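Local coordinates for aspartokinase (Synechocystis, PDB 3L76), which probably phosphorylates the beta-carboxyl group of aspartate with ATP, opening the branched route to lysine and threonine, and binds both amino acids at its ACT domains, at residues I303-A315 and D474-Q486. Residues are numbered along the deposited sequence; the frame is centred on the assembly and turned at random.
With THR (threonine), chain C; THR (threonine), chain D; LYS (lysine), chain F; SO4 (sulfate ion), chain G.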
ATOM      1  N   ILE A 303      41.109 -17.546 -25.651  1.00 30.96           N
ATOM      2  CA  ILE A 303      40.188 -18.645 -25.411  1.00 35.36           C
ATOM      3  C   ILE A 303      40.926 -19.962 -25.132  1.00 27.56           C
ATOM      4  O   ILE A 303      41.730 -20.442 -25.933  1.00 37.29           O
ATOM      5  CB  ILE A 303      39.217 -18.817 -26.604  1.00 28.47           C
ATOM      6  CG1 ILE A 303      38.574 -17.473 -26.966  1.00 24.02           C
ATOM      7  CG2 ILE A 303      38.164 -19.891 -26.315  1.00 18.34           C
ATOM      8  CD1 ILE A 303      37.541 -17.561 -28.076  1.00 22.78           C
ATOM      9  N   GLN A 304      40.673 -20.532 -23.969  1.00 29.77           N
ATOM     10  CA  GLN A 304      41.184 -21.852 -23.668  1.00 37.35           C
ATOM     11  C   GLN A 304      40.111 -22.695 -23.004  1.00 27.17           C
ATOM     12  O   GLN A 304      39.754 -22.467 -21.845  1.00 41.44           O
ATOM     13  CB  GLN A 304      42.410 -21.763 -22.775  1.00 23.37           C
ATOM     14  CG  GLN A 304      43.000 -23.132 -22.429  1.00 28.08           C
ATOM     15  CD  GLN A 304      44.116 -23.030 -21.417  1.00 44.33           C
ATOM     16  OE1 GLN A 304      45.145 -22.361 -21.648  1.00 25.08           O
ATOM     17  NE2 GLN A 304      43.921 -23.676 -20.277  1.00 34.89           N
ATOM     18  N   SER A 305      39.598 -23.673 -23.744  1.00 32.49           N
ATOM     19  CA  SER A 305      38.551 -24.552 -23.228  1.00 37.44           C
ATOM     20  C   SER A 305      39.160 -25.678 -22.391  1.00 39.99           C
ATOM     21  O   SER A 305      40.284 -25.561 -21.898  1.00 31.23           O
ATOM     22  CB  SER A 305      37.678 -25.090 -24.367  1.00 19.68           C
ATOM     23  OG  SER A 305      36.660 -25.960 -23.891  1.00 44.98           O
ATOM     24  N   ILE A 306      38.403 -26.752 -22.218  1.00 38.31           N
ATOM     25  CA  ILE A 306      38.824 -27.861 -21.373  1.00 40.84           C
ATOM     26  C   ILE A 306      40.007 -28.647 -21.967  1.00 39.77           C
ATOM     27  O   ILE A 306      40.157 -28.737 -23.193  1.00 44.91           O
ATOM     28  CB  ILE A 306      37.630 -28.799 -21.072  1.00 38.44           C
ATOM     29  CG1 ILE A 306      38.004 -29.789 -19.972  1.00 52.05           C
ATOM     30  CG2 ILE A 306      37.165 -29.520 -22.325  1.00 32.93           C
ATOM     31  CD1 ILE A 306      36.897 -30.693 -19.571  1.00 23.33           C
ATOM     32  N   HIS A 307      40.841 -29.203 -21.092  1.00 34.06           N
ATOM     33  CA  HIS A 307      42.000 -29.999 -21.512  1.00 35.57           C
ATOM     34  C   HIS A 307      41.586 -31.184 -22.380  1.00 30.94           C
ATOM     35  O   HIS A 307      40.448 -31.657 -22.329  1.00 32.18           O
ATOM     36  CB  HIS A 307      42.752 -30.524 -20.294  1.00 34.98           C
ATOM     37  CG  HIS A 307      41.992 -31.568 -19.543  1.00 48.74           C
ATOM     38  ND1 HIS A 307      42.182 -32.915 -19.744  1.00 47.44           N
ATOM     39  CD2 HIS A 307      40.998 -31.459 -18.632  1.00 34.24           C
ATOM     40  CE1 HIS A 307      41.359 -33.593 -18.964  1.00 54.32           C
ATOM     41  NE2 HIS A 307      40.622 -32.733 -18.289  1.00 43.94           N
ATOM     42  N   ASP A 308      42.515 -31.635 -23.206  1.00 39.89           N
ATOM     43  CA  ASP A 308      42.350 -32.857 -23.963  1.00 39.92           C
ATOM     44  C   ASP A 308      43.522 -33.766 -23.581  1.00 44.59           C
ATOM     45  O   ASP A 308      44.670 -33.493 -23.951  1.00 31.08           O
ATOM     46  CB  ASP A 308      42.318 -32.563 -25.466  1.00 36.85           C
ATOM     47  CG  ASP A 308      42.233 -33.831 -26.315  1.00 65.53           C
ATOM     48  OD1 ASP A 308      42.365 -34.950 -25.764  1.00 52.29           O
ATOM     49  OD2 ASP A 308      42.035 -33.707 -27.540  1.00 72.42           O
ATOM     50  N   GLY A 309      43.225 -34.823 -22.823  1.00 50.18           N
ATOM     51  CA  GLY A 309      44.248 -35.654 -22.213  1.00 52.63           C
ATOM     52  C   GLY A 309      45.148 -34.821 -21.319  1.00 57.86           C
ATOM     53  O   GLY A 309      44.668 -34.042 -20.494  1.00 42.42           O
ATOM     54  N   ASN A 310      46.456 -34.957 -21.497  1.00 36.12           N
ATOM     55  CA  ASN A 310      47.388 -34.222 -20.650  1.00 41.70           C
ATOM     56  C   ASN A 310      47.855 -32.910 -21.276  1.00 52.85           C
ATOM     57  O   ASN A 310      48.910 -32.372 -20.940  1.00 45.61           O
ATOM     58  CB  ASN A 310      48.569 -35.114 -20.288  1.00 29.96           C
ATOM     59  CG  ASN A 310      48.122 -36.435 -19.710  1.00 54.14           C
ATOM     60  OD1 ASN A 310      47.543 -36.466 -18.626  1.00 54.35           O
ATOM     61  ND2 ASN A 310      48.360 -37.537 -20.446  1.00 29.64           N
ATOM     62  N   SER A 311      47.058 -32.383 -22.189  1.00 39.03           N
ATOM     63  CA  SER A 311      47.439 -31.137 -22.831  1.00 59.45           C
ATOM     64  C   SER A 311      46.238 -30.232 -23.147  1.00 48.84           C
ATOM     65  O   SER A 311      45.095 -30.585 -22.882  1.00 55.74           O
ATOM     66  CB  SER A 311      48.269 -31.439 -24.081  1.00 46.43           C
ATOM     67  OG  SER A 311      47.591 -32.336 -24.927  1.00 73.87           O
ATOM     68  N   ASN A 312      46.501 -29.053 -23.692  1.00 38.49           N
ATOM     69  CA  ASN A 312      45.417 -28.155 -24.088  1.00 46.54           C
ATOM     70  C   ASN A 312      45.803 -27.317 -25.301  1.00 42.58           C
ATOM     71  O   ASN A 312      46.957 -27.320 -25.704  1.00 37.26           O
ATOM     72  CB  ASN A 312      45.035 -27.232 -22.928  1.00 38.19           C
ATOM     73  CG  ASN A 312      43.573 -26.832 -22.953  1.00 36.82           C
ATOM     74  OD1 ASN A 312      42.925 -26.859 -23.994  1.00 34.55           O
ATOM     75  ND2 ASN A 312      43.047 -26.464 -21.796  1.00 28.39           N
ATOM     76  N   ASP A 313      44.837 -26.601 -25.877  1.00 42.72           N
ATOM     77  CA  ASP A 313      45.139 -25.594 -26.894  1.00  9.98           C
ATOM     78  C   ASP A 313      45.038 -24.191 -26.276  1.00 36.26           C
ATOM     79  O   ASP A 313      44.372 -23.981 -25.260  1.00 35.67           O
ATOM     80  CB  ASP A 313      44.200 -25.714 -28.077  1.00 26.19           C
ATOM     81  CG  ASP A 313      44.110 -27.125 -28.628  1.00 50.47           C
ATOM     82  OD1 ASP A 313      45.134 -27.849 -28.683  1.00 49.33           O
ATOM     83  OD2 ASP A 313      42.991 -27.501 -29.030  1.00 44.62           O
ATOM     84  N   ILE A 314      45.725 -23.233 -26.875  1.00 26.88           N
ATOM     85  CA  ILE A 314      45.558 -21.840 -26.508  1.00 26.15           C
ATOM     86  C   ILE A 314      45.306 -20.998 -27.763  1.00 43.51           C
ATOM     87  O   ILE A 314      46.091 -21.030 -28.710  1.00 37.63           O
ATOM     88  CB  ILE A 314      46.751 -21.305 -25.747  1.00 28.36           C
ATOM     89  CG1 ILE A 314      46.981 -22.133 -24.480  1.00 45.52           C
ATOM     90  CG2 ILE A 314      46.532 -19.838 -25.408  1.00 35.17           C
ATOM     91  CD1 ILE A 314      48.151 -21.672 -23.626  1.00 44.63           C
ATOM     92  N   ALA A 315      44.196 -20.265 -27.779  1.00 36.75           N
ATOM     93  CA  ALA A 315      43.855 -19.455 -28.937  1.00 30.86           C
ATOM     94  C   ALA A 315      43.756 -18.011 -28.534  1.00 29.02           C
ATOM     95  O   ALA A 315      43.355 -17.701 -27.424  1.00 43.29           O
ATOM     96  CB  ALA A 315      42.568 -19.925 -29.581  1.00 15.70           C
ATOM     97  N   ASP A 474      26.738 -19.455 -16.464  1.00 36.01           N
ATOM     98  CA  ASP A 474      27.666 -18.386 -16.102  1.00 42.19           C
ATOM     99  C   ASP A 474      28.780 -18.173 -17.123  1.00 55.53           C
ATOM    100  O   ASP A 474      29.190 -17.040 -17.370  1.00 42.57           O
ATOM    101  CB  ASP A 474      28.286 -18.659 -14.735  1.00 34.74           C
ATOM    102  CG  ASP A 474      29.295 -17.595 -14.322  1.00 53.50           C
ATOM    103  OD1 ASP A 474      28.928 -16.404 -14.256  1.00 73.03           O
ATOM    104  OD2 ASP A 474      30.457 -17.952 -14.047  1.00 34.33           O
ATOM    105  N   MET A 475      29.280 -19.272 -17.689  1.00 43.89           N
ATOM    106  CA  MET A 475      30.391 -19.228 -18.631  1.00 31.35           C
ATOM    107  C   MET A 475      30.224 -20.252 -19.732  1.00 37.93           C
ATOM    108  O   MET A 475      29.735 -21.346 -19.498  1.00 41.23           O
ATOM    109  CB  MET A 475      31.721 -19.444 -17.916  1.00 32.03           C
ATOM    110  CG  MET A 475      32.022 -18.388 -16.855  1.00 75.97           C
ATOM    111  SD  MET A 475      32.666 -16.838 -17.531  1.00 60.35           S
ATOM    112  CE  MET A 475      34.348 -17.386 -17.855  1.00 75.98           C
ATOM    113  N   ILE A 476      30.612 -19.874 -20.943  1.00 38.61           N
ATOM    114  CA  ILE A 476      30.681 -20.810 -22.055  1.00 42.13           C
ATOM    115  C   ILE A 476      31.978 -20.577 -22.813  1.00 39.34           C
ATOM    116  O   ILE A 476      32.271 -19.449 -23.219  1.00 32.34           O
ATOM    117  CB  ILE A 476      29.527 -20.638 -23.028  1.00 25.57           C
ATOM    118  CG1 ILE A 476      28.203 -20.577 -22.272  1.00 25.70           C
ATOM    119  CG2 ILE A 476      29.546 -21.770 -24.080  1.00 21.32           C
ATOM    120  CD1 ILE A 476      27.017 -20.306 -23.150  1.00 22.39           C
ATOM    121  N   ILE A 477      32.755 -21.642 -22.979  1.00 28.90           N
ATOM    122  CA  ILE A 477      34.025 -21.572 -23.692  1.00 17.67           C
ATOM    123  C   ILE A 477      34.122 -22.657 -24.749  1.00 29.12           C
ATOM    124  O   ILE A 477      33.876 -23.836 -24.495  1.00 32.27           O
ATOM    125  CB  ILE A 477      35.199 -21.722 -22.749  1.00 28.14           C
ATOM    126  CG1 ILE A 477      34.989 -20.853 -21.501  1.00 34.76           C
ATOM    127  CG2 ILE A 477      36.464 -21.352 -23.456  1.00 33.33           C
ATOM    128  CD1 ILE A 477      36.127 -20.946 -20.480  1.00 36.47           C
ATOM    129  N   GLN A 478      34.461 -22.242 -25.956  1.00 36.65           N
ATOM    130  CA  GLN A 478      34.578 -23.166 -27.064  1.00 21.38           C
ATOM    131  C   GLN A 478      35.741 -22.708 -27.930  1.00 40.24           C
ATOM    132  O   GLN A 478      35.821 -21.535 -28.306  1.00 38.78           O
ATOM    133  CB  GLN A 478      33.269 -23.233 -27.859  1.00 20.07           C
ATOM    134  CG  GLN A 478      33.350 -24.074 -29.118  1.00 19.38           C
ATOM    135  CD  GLN A 478      32.080 -24.005 -29.934  1.00 35.09           C
ATOM    136  OE1 GLN A 478      31.000 -24.335 -29.450  1.00 22.78           O
ATOM    137  NE2 GLN A 478      32.205 -23.580 -31.188  1.00 31.11           N
ATOM    138  N   SER A 479      36.661 -23.625 -28.221  1.00 42.61           N
ATOM    139  CA  SER A 479      37.881 -23.252 -28.928  1.00 31.10           C
ATOM    140  C   SER A 479      38.092 -24.049 -30.217  1.00 37.39           C
ATOM    141  O   SER A 479      37.326 -23.918 -31.173  1.00 35.05           O
ATOM    142  CB  SER A 479      39.090 -23.349 -27.999  1.00 17.37           C
ATOM    143  OG  SER A 479      40.210 -22.715 -28.575  1.00 46.19           O
ATOM    144  N   GLN A 480      39.115 -24.890 -30.247  1.00 34.70           N
ATOM    145  CA  GLN A 480      39.480 -25.553 -31.504  1.00 39.14           C
ATOM    146  C   GLN A 480      38.627 -26.773 -31.847  1.00 27.71           C
ATOM    147  O   GLN A 480      37.878 -27.295 -31.017  1.00 36.21           O
ATOM    148  CB  GLN A 480      40.966 -25.921 -31.489  1.00 26.52           C
ATOM    149  CG  GLN A 480      41.890 -24.698 -31.269  1.00 17.74           C
ATOM    150  CD  GLN A 480      41.486 -23.541 -32.170  1.00 41.99           C
ATOM    151  OE1 GLN A 480      41.736 -23.557 -33.375  1.00 39.82           O
ATOM    152  NE2 GLN A 480      40.843 -22.538 -31.592  1.00 35.58           N
ATOM    153  N   ARG A 481      38.734 -27.222 -33.089  1.00 36.70           N
ATOM    154  CA  ARG A 481      38.256 -28.556 -33.437  1.00 45.09           C
ATOM    155  C   ARG A 481      39.056 -29.634 -32.694  1.00 39.62           C
ATOM    156  O   ARG A 481      40.267 -29.507 -32.495  1.00 26.65           O
ATOM    157  CB  ARG A 481      38.330 -28.782 -34.934  1.00 23.44           C
ATOM    158  CG  ARG A 481      37.316 -27.948 -35.677  1.00 48.85           C
ATOM    159  CD  ARG A 481      37.313 -28.223 -37.162  1.00 28.75           C
ATOM    160  NE  ARG A 481      36.034 -27.867 -37.768  1.00 55.95           N
ATOM    161  CZ  ARG A 481      35.746 -28.023 -39.057  1.00 73.92           C
ATOM    162  NH1 ARG A 481      36.649 -28.531 -39.887  1.00 76.67           N
ATOM    163  NH2 ARG A 481      34.550 -27.673 -39.519  1.00 64.96           N
ATOM    164  N   CYS A 482      38.354 -30.670 -32.253  1.00 22.55           N
ATOM    165  CA  CYS A 482      38.970 -31.819 -31.584  1.00 41.02           C
ATOM    166  C   CYS A 482      39.945 -32.548 -32.520  1.00 57.14           C
ATOM    167  O   CYS A 482      39.643 -32.759 -33.701  1.00 28.75           O
ATOM    168  CB  CYS A 482      37.887 -32.822 -31.173  1.00 27.18           C
ATOM    169  SG  CYS A 482      36.586 -32.162 -30.188  1.00 46.49           S
ATOM    170  N   ARG A 483      41.107 -32.950 -32.011  1.00 49.94           N
ATOM    171  CA  ARG A 483      41.971 -33.827 -32.814  1.00 48.01           C
ATOM    172  C   ARG A 483      41.419 -35.266 -32.871  1.00 61.74           C
ATOM    173  O   ARG A 483      41.369 -35.988 -31.863  1.00 62.81           O
ATOM    174  CB  ARG A 483      43.408 -33.823 -32.296  1.00 42.15           C
ATOM    175  CG  ARG A 483      43.849 -32.492 -31.758  1.00 60.91           C
ATOM    176  CD  ARG A 483      45.255 -32.573 -31.229  1.00 61.70           C
ATOM    177  NE  ARG A 483      45.375 -33.310 -29.968  1.00 67.61           N
ATOM    178  CZ  ARG A 483      45.275 -32.748 -28.762  1.00 82.35           C
ATOM    179  NH1 ARG A 483      45.015 -31.443 -28.652  1.00 64.58           N
ATOM    180  NH2 ARG A 483      45.432 -33.489 -27.661  1.00 49.32           N
ATOM    181  N   ILE A 484      41.015 -35.668 -34.077  1.00 58.38           N
ATOM    182  CA  ILE A 484      40.456 -36.998 -34.347  1.00100.40           C
ATOM    183  C   ILE A 484      40.892 -37.497 -35.739  1.00123.36           C
ATOM    184  O   ILE A 484      40.982 -36.708 -36.682  1.00124.15           O
ATOM    185  CB  ILE A 484      38.891 -37.034 -34.233  1.00 50.36           C
ATOM    186  CG1 ILE A 484      38.219 -36.279 -35.384  1.00 48.81           C
ATOM    187  CG2 ILE A 484      38.416 -36.487 -32.897  1.00 49.66           C
ATOM    188  CD1 ILE A 484      36.734 -36.566 -35.495  1.00 39.78           C
ATOM    189  N   ASN A 485      41.170 -38.798 -35.858  1.00128.98           N
ATOM    190  CA  ASN A 485      41.641 -39.391 -37.117  1.00116.03           C
ATOM    191  C   ASN A 485      40.690 -39.063 -38.259  1.00129.03           C
ATOM    192  O   ASN A 485      40.808 -38.016 -38.893  1.00126.15           O
ATOM    193  CB  ASN A 485      41.815 -40.915 -36.977  1.00104.95           C
ATOM    194  CG  ASN A 485      42.583 -41.546 -38.152  1.00110.98           C
ATOM    195  OD1 ASN A 485      41.992 -41.915 -39.171  1.00112.20           O
ATOM    196  ND2 ASN A 485      43.900 -41.691 -37.996  1.00 79.50           N
ATOM    197  N   GLN A 486      39.743 -39.959 -38.515  1.00138.04           N
ATOM    198  CA  GLN A 486      38.716 -39.718 -39.520  1.00131.27           C
ATOM    199  C   GLN A 486      37.423 -39.285 -38.841  1.00117.08           C
ATOM    200  O   GLN A 486      37.317 -39.301 -37.614  1.00112.68           O
ATOM    201  CB  GLN A 486      38.484 -40.973 -40.355  1.00127.61           C
TER
HETATM  202  N   THR C 601      47.608 -25.147 -17.893  1.00 26.39           N
HETATM  203  CA  THR C 601      48.528 -24.253 -18.608  1.00 42.37           C
HETATM  204  C   THR C 601      49.043 -23.129 -17.714  1.00 52.17           C
HETATM  205  O   THR C 601      48.630 -23.016 -16.547  1.00 37.35           O
HETATM  206  CB  THR C 601      47.892 -23.667 -19.884  1.00 42.93           C
HETATM  207  OG1 THR C 601      46.742 -22.877 -19.538  1.00 48.67           O
HETATM  208  CG2 THR C 601      47.452 -24.798 -20.804  1.00 32.62           C
HETATM  209  OXT THR C 601      49.900 -22.346 -18.142  1.00 35.10           O
HETATM  210  N   THR D 602      29.644 -25.220 -34.409  1.00 29.24           N
HETATM  211  CA  THR D 602      28.558 -25.587 -33.503  1.00 33.77           C
HETATM  212  C   THR D 602      27.397 -24.622 -33.678  1.00 48.13           C
HETATM  213  O   THR D 602      27.530 -23.599 -34.375  1.00 29.84           O
HETATM  214  CB  THR D 602      28.991 -25.569 -32.030  1.00 25.74           C
HETATM  215  OG1 THR D 602      29.426 -24.245 -31.677  1.00 29.58           O
HETATM  216  CG2 THR D 602      30.118 -26.590 -31.780  1.00 25.45           C
HETATM  217  OXT THR D 602      26.316 -24.869 -33.125  1.00 34.63           O
HETATM  218  N   LYS F 604      23.369 -16.244 -17.705  1.00 21.46           N
HETATM  219  CA  LYS F 604      23.198 -16.231 -19.163  1.00 21.10           C
HETATM  220  C   LYS F 604      22.452 -17.444 -19.702  1.00 42.55           C
HETATM  221  O   LYS F 604      22.365 -18.481 -19.002  1.00 25.67           O
HETATM  222  CB  LYS F 604      24.558 -16.083 -19.867  1.00 26.87           C
HETATM  223  CG  LYS F 604      25.250 -14.750 -19.594  1.00 27.23           C
HETATM  224  CD  LYS F 604      26.734 -14.776 -19.924  1.00 31.58           C
HETATM  225  CE  LYS F 604      27.544 -15.327 -18.767  1.00 48.78           C
HETATM  226  NZ  LYS F 604      28.527 -14.338 -18.231  1.00 28.67           N
HETATM  227  OXT LYS F 604      21.932 -17.379 -20.845  1.00 21.86           O
HETATM  228  S   SO4 G 605      48.135 -35.731 -25.178  0.50 35.26           S
HETATM  229  O1  SO4 G 605      46.726 -35.565 -25.372  0.50 39.58           O
HETATM  230  O2  SO4 G 605      48.972 -34.553 -25.222  0.50 40.76           O
HETATM  231  O3  SO4 G 605      48.253 -36.271 -23.841  0.50 40.76           O
HETATM  232  O4  SO4 G 605      48.607 -36.525 -26.270  0.50 39.95           O
HETATM  233  O   HOH W   1      36.423 -26.263 -26.909  1.00 38.45           O
HETATM  234  O   HOH W   2      41.431 -29.759 -29.645  1.00 41.19           O
HETATM  235  O   HOH W   3      40.668 -26.263 -28.079  1.00 43.41           O
HETATM  236  O   HOH W   4      44.712 -29.676 -30.635  1.00 54.67           O
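The Arg483 guanidinium lies flat against the Asp308 carboxylate, the two planes 12° apart. OD2 of Asp308 sits over one face, displaced from the centre of the group and 3.4 Å from NH2 of Arg483, so this salt bridge works by charge alone, with no N-H aimed at the oxygen. A bend at chi3 (-73°) turns the head of Arg483 so that its edge meets Asp313, whose OD1 forms a second salt bridge to NH1 of Arg483 at 3.6 Å. Water 4 lies in the guanidinium plane and joins the same two atoms, accepting from NH1 and donating to OD1, which also takes the backbone N-H of Arg277. OD2 of Asp313 receives waters 2 and 3, which lead to Arg481 O and Gln480 N. Replacing Arg483 by a leucine would probably leave Asp308 and Asp313 without their shared positive charge and strip water 4 of its donor. Deeper in, CG2 of Ile303 makes an apolar contact with CG2 of Ile477 at 3.6 Å, the two side chains running antiparallel alongside one another. The Ala315 methyl rests against the Gln480 amide, whose NE2 donates to Ser479 OG and whose OE1 is held by Lys272. Gln304 and Gln478, which leave the backbone pointing away from this interface, each accept at OE1 the hydroxyl proton of a bound threonine, placing the contact between two effector-binding ACT domains.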